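Local coordinates for Lmo0131 protein (Listeria monocytogenes, PDB 4Q6J) that is of unknown function but may cleave cyclic di-guanylate as a phosphodiesterase, at residues B[10-15]-B[44-48]; B[20-24]-B[72-77]; B[66-70]-B[93-98]. All blocks are in the same frame, centred on the assembly; numbering follows the deposited sequence.

Contact 2 is the buried member of the three: apolar packing of helix 66-83 on strand 20-29. Contact 3 uses the earlier turns of that same helix against the end of strand 89-95 and the start of helix 96-99, and is only partly buried; Y98 and Q70 carry it together. Contact 1 lies farthest from the chain centre, about 23 Å, and joins the N-terminal helix to the end of strand 35-45 through a partly exposed carboxylate and aliphatic groups that are buried. All three reach the same barrel sheet. Y20 links them, packing its ring on L44 of contact 1 and on M69 of contact 3.

Contact 1: B[10-15]-B[44-48]; sequences EIWDAI and LKTAT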
loop_
_atom_site.group_PDB
_atom_site.type_symbol
_atom_site.label_atom_id
_atom_site.label_comp_id
_atom_site.label_asym_id
_atom_site.label_seq_id
_atom_site.Cartn_x
_atom_site.Cartn_y
_atom_site.Cartn_z
ATOM N N GLU B 10 20.767 -19.124 -10.097
ATOM C CA GLU B 10 21.394 -19.739 -8.936
ATOM C C GLU B 10 20.499 -19.650 -7.689
ATOM O O GLU B 10 20.391 -20.597 -6.911
ATOM C CB GLU B 10 22.735 -19.078 -8.689
ATOM C CG GLU B 10 23.356 -19.438 -7.380
ATOM C CD GLU B 10 24.770 -18.894 -7.248
ATOM O OE1 GLU B 10 25.348 -18.431 -8.270
ATOM O OE2 GLU B 10 25.299 -18.932 -6.111
ATOM N N ILE B 11 19.839 -18.509 -7.524
ATOM C CA ILE B 11 18.812 -18.341 -6.483
ATOM C C ILE B 11 17.650 -19.342 -6.589
ATOM O O ILE B 11 17.403 -20.091 -5.655
ATOM C CB ILE B 11 18.285 -16.875 -6.430
ATOM C CG1 ILE B 11 19.373 -15.966 -5.842
ATOM C CG2 ILE B 11 16.990 -16.778 -5.636
ATOM C CD1 ILE B 11 19.060 -14.519 -5.843
ATOM N N TRP B 12 17.004 -19.375 -7.744
ATOM C CA TRP B 12 15.836 -20.203 -7.979
ATOM C C TRP B 12 16.199 -21.668 -7.790
ATOM O O TRP B 12 15.406 -22.428 -7.291
ATOM C CB TRP B 12 15.240 -19.915 -9.373
ATOM C CG TRP B 12 14.437 -18.652 -9.407
ATOM C CD1 TRP B 12 14.688 -17.528 -8.716
ATOM C CD2 TRP B 12 13.242 -18.398 -10.164
ATOM N NE1 TRP B 12 13.738 -16.586 -8.973
ATOM C CE2 TRP B 12 12.833 -17.095 -9.859
ATOM C CE3 TRP B 12 12.475 -19.150 -11.058
ATOM C CZ2 TRP B 12 11.706 -16.516 -10.425
ATOM C CZ3 TRP B 12 11.360 -18.570 -11.615
ATOM C CH2 TRP B 12 10.979 -17.271 -11.289
ATOM N N ASP B 13 17.387 -22.137 -8.153
ATOM C CA ASP B 13 17.735 -23.535 -7.941
ATOM C C ASP B 13 17.938 -23.845 -6.460
ATOM O O ASP B 13 17.653 -24.953 -6.015
ATOM C CB ASP B 13 18.949 -23.947 -8.760
ATOM C CG ASP B 13 18.955 -25.435 -9.068
ATOM O OD1 ASP B 13 17.926 -26.105 -8.808
ATOM O OD2 ASP B 13 19.978 -25.933 -9.582
ATOM N N ALA B 14 18.408 -22.869 -5.688
ATOM C CA ALA B 14 18.555 -23.083 -4.251
ATOM C C ALA B 14 17.181 -23.213 -3.574
ATOM O O ALA B 14 16.956 -24.051 -2.737
ATOM C CB ALA B 14 19.362 -21.980 -3.640
ATOM N N ILE B 15 16.251 -22.370 -3.963
ATOM C CA ILE B 15 14.886 -22.463 -3.485
ATOM C C ILE B 15 14.222 -23.821 -3.827
ATOM O O ILE B 15 13.436 -24.362 -3.049
ATOM C CB ILE B 15 14.086 -21.330 -4.091
ATOM C CG1 ILE B 15 14.419 -20.027 -3.397
ATOM C CG2 ILE B 15 12.645 -21.585 -3.970
ATOM C CD1 ILE B 15 13.945 -18.872 -4.151
ATOM N N LEU B 44 18.965 -18.224 2.898
ATOM C CA LEU B 44 18.993 -19.136 1.772
ATOM C C LEU B 44 20.452 -19.357 1.446
ATOM O O LEU B 44 21.192 -18.407 1.197
ATOM C CB LEU B 44 18.274 -18.563 0.552
ATOM C CG LEU B 44 18.270 -19.434 -0.713
ATOM C CD1 LEU B 44 17.348 -20.626 -0.562
ATOM C CD2 LEU B 44 17.908 -18.606 -1.921
ATOM N N LYS B 45 20.882 -20.608 1.469
ATOM C CA LYS B 45 22.250 -20.921 1.120
ATOM C C LYS B 45 22.244 -21.290 -0.346
ATOM O O LYS B 45 21.591 -22.259 -0.720
ATOM C CB LYS B 45 22.786 -22.089 1.961
ATOM C CG LYS B 45 24.303 -22.113 1.970
ATOM C CD LYS B 45 24.870 -23.475 2.272
ATOM C CE LYS B 45 26.308 -23.410 2.827
ATOM N NZ LYS B 45 27.332 -22.938 1.862
ATOM N N THR B 46 22.960 -20.520 -1.166
ATOM C CA THR B 46 23.109 -20.837 -2.596
ATOM C C THR B 46 24.478 -21.437 -2.872
ATOM O O THR B 46 25.186 -21.840 -1.955
ATOM C CB THR B 46 22.958 -19.606 -3.475
ATOM O OG1 THR B 46 24.171 -18.846 -3.414
ATOM C CG2 THR B 46 21.750 -18.753 -3.025
ATOM N N ALA B 47 24.851 -21.485 -4.144
ATOM C CA ALA B 47 26.105 -22.102 -4.526
ATOM C C ALA B 47 27.265 -21.272 -4.023
ATOM O O ALA B 47 28.254 -21.802 -3.532
ATOM C CB ALA B 47 26.181 -22.260 -6.033
ATOM N N THR B 48 27.138 -19.958 -4.136
ATOM C CA THR B 48 28.283 -19.084 -3.945
ATOM C C THR B 48 28.172 -18.191 -2.706
ATOM O O THR B 48 29.107 -17.466 -2.376
ATOM C CB THR B 48 28.531 -18.231 -5.210
ATOM O OG1 THR B 48 27.411 -17.378 -5.450
ATOM C CG2 THR B 48 28.750 -19.125 -6.421
#
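E10 reaches across to the turn at 46-48 and puts a single carboxylate oxygen, OE2, among its polar groups. Its CG is anti to the backbone N (chi1 169°) and the chain is extended beyond CG, which carries the carboxylate clear of the helix. T48 supplies two donors. Its backbone N lies 2.9 Å from E10 OE2 and meets that oxygen nearly in line with the C-O bond, although the angle at the hydrogen is only 135°. Its hydroxyl OG1 is 2.7 Å from E10 OE2, approaching on the syn side and 16° out of the carboxylate plane. T46 OG1 is also 2.9 Å from E10 OE2, but T49 O is a second acceptor for its one proton. The T46 side chain stands at about a right angle to that of E10, whereas T48 runs at a slant to it. With two donors gripping OE2, the carboxylate is restrained in rotation, and its negative charge would probably be stabilised.

Deeper in, the contact becomes aliphatic. L44 straddles the helix surface with its two methyls: CD1 lies 3.9 Å from A14 CB, while CD2 touches I15 CG1 at 4.0 Å and I11 CG2 at 4.2 Å. I15 and L44 cross nearly perpendicularly, so they meet branch against branch and do not run alongside one another. The short A14 methyl lets the backbone come near, with A14 CB 3.7 Å from K45 O.

Around this pair, strand 50-51 continues the sheet beside L44, whose side chain also rests on F56 of helix 53-62. I15 packs on D59 and I60 of that helix and on Y20, so helix 8-16 meets both helix 53-62 and strand 20-29 through I15.

Contact 2: B[20-24]-B[72-77]; sequences YLLYY and FVAETA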
loop_
_atom_site.group_PDB
_atom_site.type_symbol
_atom_site.label_atom_id
_atom_site.label_comp_id
_atom_site.label_asym_id
_atom_site.label_seq_id
_atom_site.Cartn_x
_atom_site.Cartn_y
_atom_site.Cartn_z
ATOM N N TYR B 20 17.557 -23.968 2.739
ATOM C CA TYR B 20 17.467 -22.868 3.712
ATOM C C TYR B 20 18.353 -23.129 4.912
ATOM O O TYR B 20 18.676 -24.273 5.189
ATOM C CB TYR B 20 16.030 -22.686 4.202
ATOM C CG TYR B 20 15.011 -22.428 3.113
ATOM C CD1 TYR B 20 14.903 -21.184 2.517
ATOM C CD2 TYR B 20 14.147 -23.422 2.695
ATOM C CE1 TYR B 20 13.979 -20.940 1.522
ATOM C CE2 TYR B 20 13.221 -23.192 1.707
ATOM C CZ TYR B 20 13.135 -21.947 1.126
ATOM O OH TYR B 20 12.205 -21.726 0.140
ATOM N N LEU B 21 18.746 -22.073 5.612
ATOM C CA LEU B 21 19.406 -22.208 6.909
ATOM C C LEU B 21 18.648 -21.369 7.898
ATOM O O LEU B 21 18.175 -20.323 7.547
ATOM C CB LEU B 21 20.841 -21.674 6.865
ATOM C CG LEU B 21 21.881 -22.344 5.968
ATOM C CD1 LEU B 21 23.152 -21.537 5.981
ATOM C CD2 LEU B 21 22.131 -23.741 6.437
ATOM N N LEU B 22 18.532 -21.797 9.148
ATOM C CA LEU B 22 17.946 -20.908 10.132
ATOM C C LEU B 22 19.101 -20.323 10.955
ATOM O O LEU B 22 19.895 -21.062 11.533
ATOM C CB LEU B 22 16.941 -21.637 11.016
ATOM C CG LEU B 22 15.972 -20.734 11.771
ATOM C CD1 LEU B 22 15.095 -20.011 10.781
ATOM C CD2 LEU B 22 15.134 -21.490 12.794
ATOM N N TYR B 23 19.214 -18.995 10.953
ATOM C CA TYR B 23 20.185 -18.305 11.773
ATOM C C TYR B 23 19.450 -17.780 12.978
ATOM O O TYR B 23 18.213 -17.749 12.982
ATOM C CB TYR B 23 20.841 -17.173 10.988
ATOM C CG TYR B 23 21.966 -17.599 10.052
ATOM C CD1 TYR B 23 22.187 -18.946 9.750
ATOM C CD2 TYR B 23 22.819 -16.653 9.491
ATOM C CE1 TYR B 23 23.206 -19.333 8.915
ATOM C CE2 TYR B 23 23.852 -17.033 8.641
ATOM C CZ TYR B 23 24.040 -18.372 8.360
ATOM O OH TYR B 23 25.065 -18.747 7.519
ATOM N N TYR B 24 20.207 -17.356 13.992
ATOM C CA TYR B 24 19.661 -16.989 15.307
ATOM C C TYR B 24 20.304 -15.719 15.830
ATOM O O TYR B 24 21.530 -15.605 15.834
ATOM C CB TYR B 24 19.940 -18.108 16.318
ATOM C CG TYR B 24 19.340 -19.409 15.906
ATOM C CD1 TYR B 24 17.984 -19.642 16.070
ATOM C CD2 TYR B 24 20.114 -20.402 15.322
ATOM C CE1 TYR B 24 17.408 -20.827 15.674
ATOM C CE2 TYR B 24 19.545 -21.604 14.921
ATOM C CZ TYR B 24 18.188 -21.802 15.098
ATOM O OH TYR B 24 17.602 -22.974 14.711
ATOM N N PHE B 72 10.003 -25.208 6.834
ATOM C CA PHE B 72 11.414 -25.317 7.191
ATOM C C PHE B 72 11.691 -24.566 8.497
ATOM O O PHE B 72 12.238 -25.123 9.448
ATOM C CB PHE B 72 12.328 -24.761 6.073
ATOM C CG PHE B 72 13.785 -24.624 6.503
ATOM C CD1 PHE B 72 14.681 -25.663 6.332
ATOM C CD2 PHE B 72 14.241 -23.476 7.129
ATOM C CE1 PHE B 72 15.998 -25.531 6.762
ATOM C CE2 PHE B 72 15.531 -23.358 7.560
ATOM C CZ PHE B 72 16.404 -24.368 7.387
ATOM N N VAL B 73 11.319 -23.287 8.516
ATOM C CA VAL B 73 11.528 -22.417 9.667
ATOM C C VAL B 73 10.911 -23.030 10.930
ATOM O O VAL B 73 11.563 -23.112 11.946
ATOM C CB VAL B 73 10.974 -21.000 9.368
ATOM C CG1 VAL B 73 10.890 -20.149 10.592
ATOM C CG2 VAL B 73 11.843 -20.347 8.310
ATOM N N ALA B 74 9.677 -23.499 10.854
ATOM C CA ALA B 74 9.046 -24.037 12.039
ATOM C C ALA B 74 9.668 -25.349 12.504
ATOM O O ALA B 74 9.897 -25.553 13.697
ATOM C CB ALA B 74 7.589 -24.197 11.821
ATOM N N GLU B 75 9.936 -26.247 11.574
ATOM C CA GLU B 75 10.498 -27.526 11.967
ATOM C C GLU B 75 11.920 -27.438 12.514
ATOM O O GLU B 75 12.255 -28.083 13.501
ATOM C CB GLU B 75 10.403 -28.497 10.806
ATOM C CG GLU B 75 8.986 -28.562 10.366
ATOM C CD GLU B 75 8.721 -29.548 9.257
ATOM O OE1 GLU B 75 9.615 -30.376 8.949
ATOM O OE2 GLU B 75 7.597 -29.488 8.699
ATOM N N THR B 76 12.744 -26.641 11.853
ATOM C CA THR B 76 14.093 -26.387 12.305
ATOM C C THR B 76 14.076 -25.751 13.694
ATOM O O THR B 76 14.848 -26.143 14.563
ATOM C CB THR B 76 14.804 -25.446 11.347
ATOM O OG1 THR B 76 14.743 -26.015 10.060
ATOM C CG2 THR B 76 16.242 -25.251 11.735
ATOM N N ALA B 77 13.185 -24.787 13.903
ATOM C CA ALA B 77 13.104 -24.107 15.198
ATOM C C ALA B 77 12.662 -25.072 16.296
ATOM O O ALA B 77 13.211 -25.075 17.390
ATOM C CB ALA B 77 12.166 -22.919 15.145
#
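The F72 ring is sandwiched between two groups of different kinds. Over one face sits Y20 CB, 3.4 Å from the ring centroid and 10° off the normal, a clear CH-pi contact. Over the opposite face, also above the centre, lies T76 OG1 from the next helical turn, 3.4 Å from the plane. L22 N approaches in plane at the edge, 3.7 Å from F72 CE2, and F72 CZ is 3.2 Å from Y20 O. The Y20 ring itself is turned obliquely, its plane at 47° to that of F72. F72 has CG anti to its own N, which sends the ring out from the helix onto the backbone of strand 20-24.

Beyond the ring, L22 fits into the helix surface. Its CB meets T76 CG2 at 3.8 Å, CD1 faces V73 CG2 at roughly a right angle between the side chains, and CD2 is 4.0 Å from A77 CB. The axes of the short strand and helix segments cross at -57° and approach to 8.8 Å, a spacing filled by these side chains. V73 and A77 pack also on I92 of strand 89-95, so helix 66-83 bridges several strands of the barrel.

The chemistry across the interface is largely apolar, with no hydrogen bond between the segments. The T76 hydroxyl spends its proton inside the helix, on F72 O at 2.7 Å, which also accepts from T76 N. The same torsion that puts OG1 on F72 O leaves CG2 toward L22 CB, and a threonine thereby presents a hydrocarbon surface in a buried contact.

Contact 3: B[66-70]-B[93-98]; sequences TREMQ and NIPAHY
Q70 lies across the ring of Y98, its CG 4.0 Å from the ring centroid and 13° off the normal, a CH-pi contact over the middle of one face. The Q70 chain is bent at its second torsion (chi2 -53°), which turns the terminal amide away from the helix toward strand 93-95. Q70 CD then lies 3.8 Å from P95 CD and at the same distance from N93 O, so the amide end faces both P95 and the N93 carbonyl on the strand side.

The phenol end of Y98 pushes into the first turn of helix 66-83. Its OH is 3.2 Å from R67 CA and 3.5 Å from T66 OG1; R67 N is near too, at an angle too poor for a hydrogen bond. R67 CD comes to the ring edge, 4.0 Å from Y98 CE1. The guanidinium stands almost perpendicular to the ring plane, 82° apart, so the arginine touches through its methylenes and does not stack.

In the second shell, R67 is tied through NE to D71, one turn on. Y98 is met edge-to-face by Y104 of helix 102-115, which also touches R67 and Q70. Within the contact itself, P95 occupies the N-cap position of helix 96-99, the short helix that presents Y98, and I94 is bonded through its backbone into strand 122-127. N93 lies near E39, probably the glutamate opening the EAL signature, which in EAL-domain relatives is a metal ligand.

The chemistry is therefore divided along one side chain: the aliphatic CG of Q70 packs by CH-pi contact on the Y98 ring, while the polar end is brought to P95 and the N93 carbonyl at the end of the strand.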
loop_
_atom_site.group_PDB
_atom_site.type_symbol
_atom_site.label_atom_id
_atom_site.label_comp_id
_atom_site.label_asym_id
_atom_site.label_seq_id
_atom_site.Cartn_x
_atom_site.Cartn_y
_atom_site.Cartn_z
ATOM N N THR B 66 6.627 -20.265 -0.531
ATOM C CA THR B 66 6.437 -19.691 0.789
ATOM C C THR B 66 6.075 -20.773 1.801
ATOM O O THR B 66 6.459 -20.681 2.940
ATOM C CB THR B 66 5.373 -18.556 0.856
ATOM O OG1 THR B 66 4.172 -18.960 0.218
ATOM C CG2 THR B 66 5.877 -17.276 0.221
ATOM N N ARG B 67 5.326 -21.783 1.385
ATOM C CA ARG B 67 4.921 -22.803 2.321
ATOM C C ARG B 67 6.098 -23.654 2.787
ATOM O O ARG B 67 6.236 -23.896 3.990
ATOM C CB ARG B 67 3.800 -23.660 1.772
ATOM C CG ARG B 67 3.333 -24.696 2.782
ATOM C CD ARG B 67 3.020 -24.124 4.151
ATOM N NE ARG B 67 2.756 -25.221 5.070
ATOM C CZ ARG B 67 1.558 -25.769 5.275
ATOM N NH1 ARG B 67 0.474 -25.303 4.667
ATOM N NH2 ARG B 67 1.436 -26.784 6.112
ATOM N N GLU B 68 6.923 -24.087 1.830
ATOM C CA GLU B 68 8.165 -24.821 2.088
ATOM C C GLU B 68 9.038 -24.089 3.101
ATOM O O GLU B 68 9.587 -24.676 4.025
ATOM C CB GLU B 68 8.975 -24.974 0.789
ATOM C CG GLU B 68 8.479 -26.066 -0.163
ATOM C CD GLU B 68 7.591 -25.551 -1.292
ATOM O OE1 GLU B 68 7.540 -26.231 -2.329
ATOM O OE2 GLU B 68 6.932 -24.495 -1.147
HETATM N N MSE B 69 9.167 -22.790 2.908
HETATM C CA MSE B 69 10.068 -22.004 3.698
HETATM C C MSE B 69 9.566 -21.923 5.133
HETATM O O MSE B 69 10.333 -22.180 6.067
HETATM C CB MSE B 69 10.269 -20.622 3.063
HETATM C CG MSE B 69 11.517 -19.917 3.532
HETATM SE SE MSE B 69 11.474 -18.012 3.169
HETATM C CE MSE B 69 9.598 -17.785 3.503
ATOM N N GLN B 70 8.281 -21.599 5.305
ATOM C CA GLN B 70 7.663 -21.539 6.641
ATOM C C GLN B 70 7.826 -22.857 7.355
ATOM O O GLN B 70 8.212 -22.889 8.501
ATOM C CB GLN B 70 6.160 -21.188 6.591
ATOM C CG GLN B 70 5.835 -19.781 6.236
ATOM C CD GLN B 70 6.538 -18.732 7.090
ATOM O OE1 GLN B 70 6.704 -18.872 8.309
ATOM N NE2 GLN B 70 6.964 -17.674 6.435
ATOM N N ASN B 93 9.313 -16.206 12.370
ATOM C CA ASN B 93 8.568 -15.166 11.707
ATOM C C ASN B 93 7.478 -15.782 10.885
ATOM O O ASN B 93 7.746 -16.596 10.000
ATOM C CB ASN B 93 9.502 -14.361 10.809
ATOM C CG ASN B 93 10.495 -13.569 11.599
ATOM O OD1 ASN B 93 10.276 -13.277 12.773
ATOM N ND2 ASN B 93 11.596 -13.229 10.983
ATOM N N ILE B 94 6.242 -15.416 11.179
ATOM C CA ILE B 94 5.133 -15.872 10.373
ATOM C C ILE B 94 4.373 -14.653 9.897
ATOM O O ILE B 94 3.911 -13.850 10.693
ATOM C CB ILE B 94 4.194 -16.766 11.160
ATOM C CG1 ILE B 94 4.955 -17.992 11.657
ATOM C CG2 ILE B 94 3.032 -17.207 10.287
ATOM C CD1 ILE B 94 4.152 -18.871 12.520
ATOM N N PRO B 95 4.281 -14.487 8.582
ATOM C CA PRO B 95 3.539 -13.393 7.953
ATOM C C PRO B 95 2.094 -13.337 8.421
ATOM O O PRO B 95 1.477 -14.375 8.649
ATOM C CB PRO B 95 3.574 -13.772 6.473
ATOM C CG PRO B 95 4.758 -14.629 6.320
ATOM C CD PRO B 95 4.872 -15.397 7.594
ATOM N N ALA B 96 1.568 -12.126 8.550
ATOM C CA ALA B 96 0.194 -11.929 8.977
ATOM C C ALA B 96 -0.822 -12.792 8.192
ATOM O O ALA B 96 -1.718 -13.359 8.778
ATOM C CB ALA B 96 -0.159 -10.458 8.915
ATOM N N HIS B 97 -0.660 -12.862 6.872
ATOM C CA HIS B 97 -1.446 -13.753 5.996
ATOM C C HIS B 97 -1.541 -15.197 6.499
ATOM O O HIS B 97 -2.608 -15.799 6.498
ATOM C CB HIS B 97 -0.869 -13.749 4.562
ATOM C CG HIS B 97 -1.333 -14.901 3.703
ATOM N ND1 HIS B 97 -2.556 -14.913 3.061
ATOM C CD2 HIS B 97 -0.730 -16.069 3.377
ATOM C CE1 HIS B 97 -2.689 -16.044 2.393
ATOM N NE2 HIS B 97 -1.597 -16.765 2.565
ATOM N N TYR B 98 -0.396 -15.741 6.900
ATOM C CA TYR B 98 -0.307 -17.100 7.437
ATOM C C TYR B 98 -0.965 -17.231 8.825
ATOM O O TYR B 98 -1.619 -18.210 9.108
ATOM C CB TYR B 98 1.150 -17.515 7.538
ATOM C CG TYR B 98 1.632 -18.299 6.369
ATOM C CD1 TYR B 98 1.614 -19.676 6.386
ATOM C CD2 TYR B 98 2.101 -17.671 5.239
ATOM C CE1 TYR B 98 2.038 -20.403 5.314
ATOM C CE2 TYR B 98 2.535 -18.394 4.154
ATOM C CZ TYR B 98 2.493 -19.764 4.204
ATOM O OH TYR B 98 2.899 -20.510 3.139
#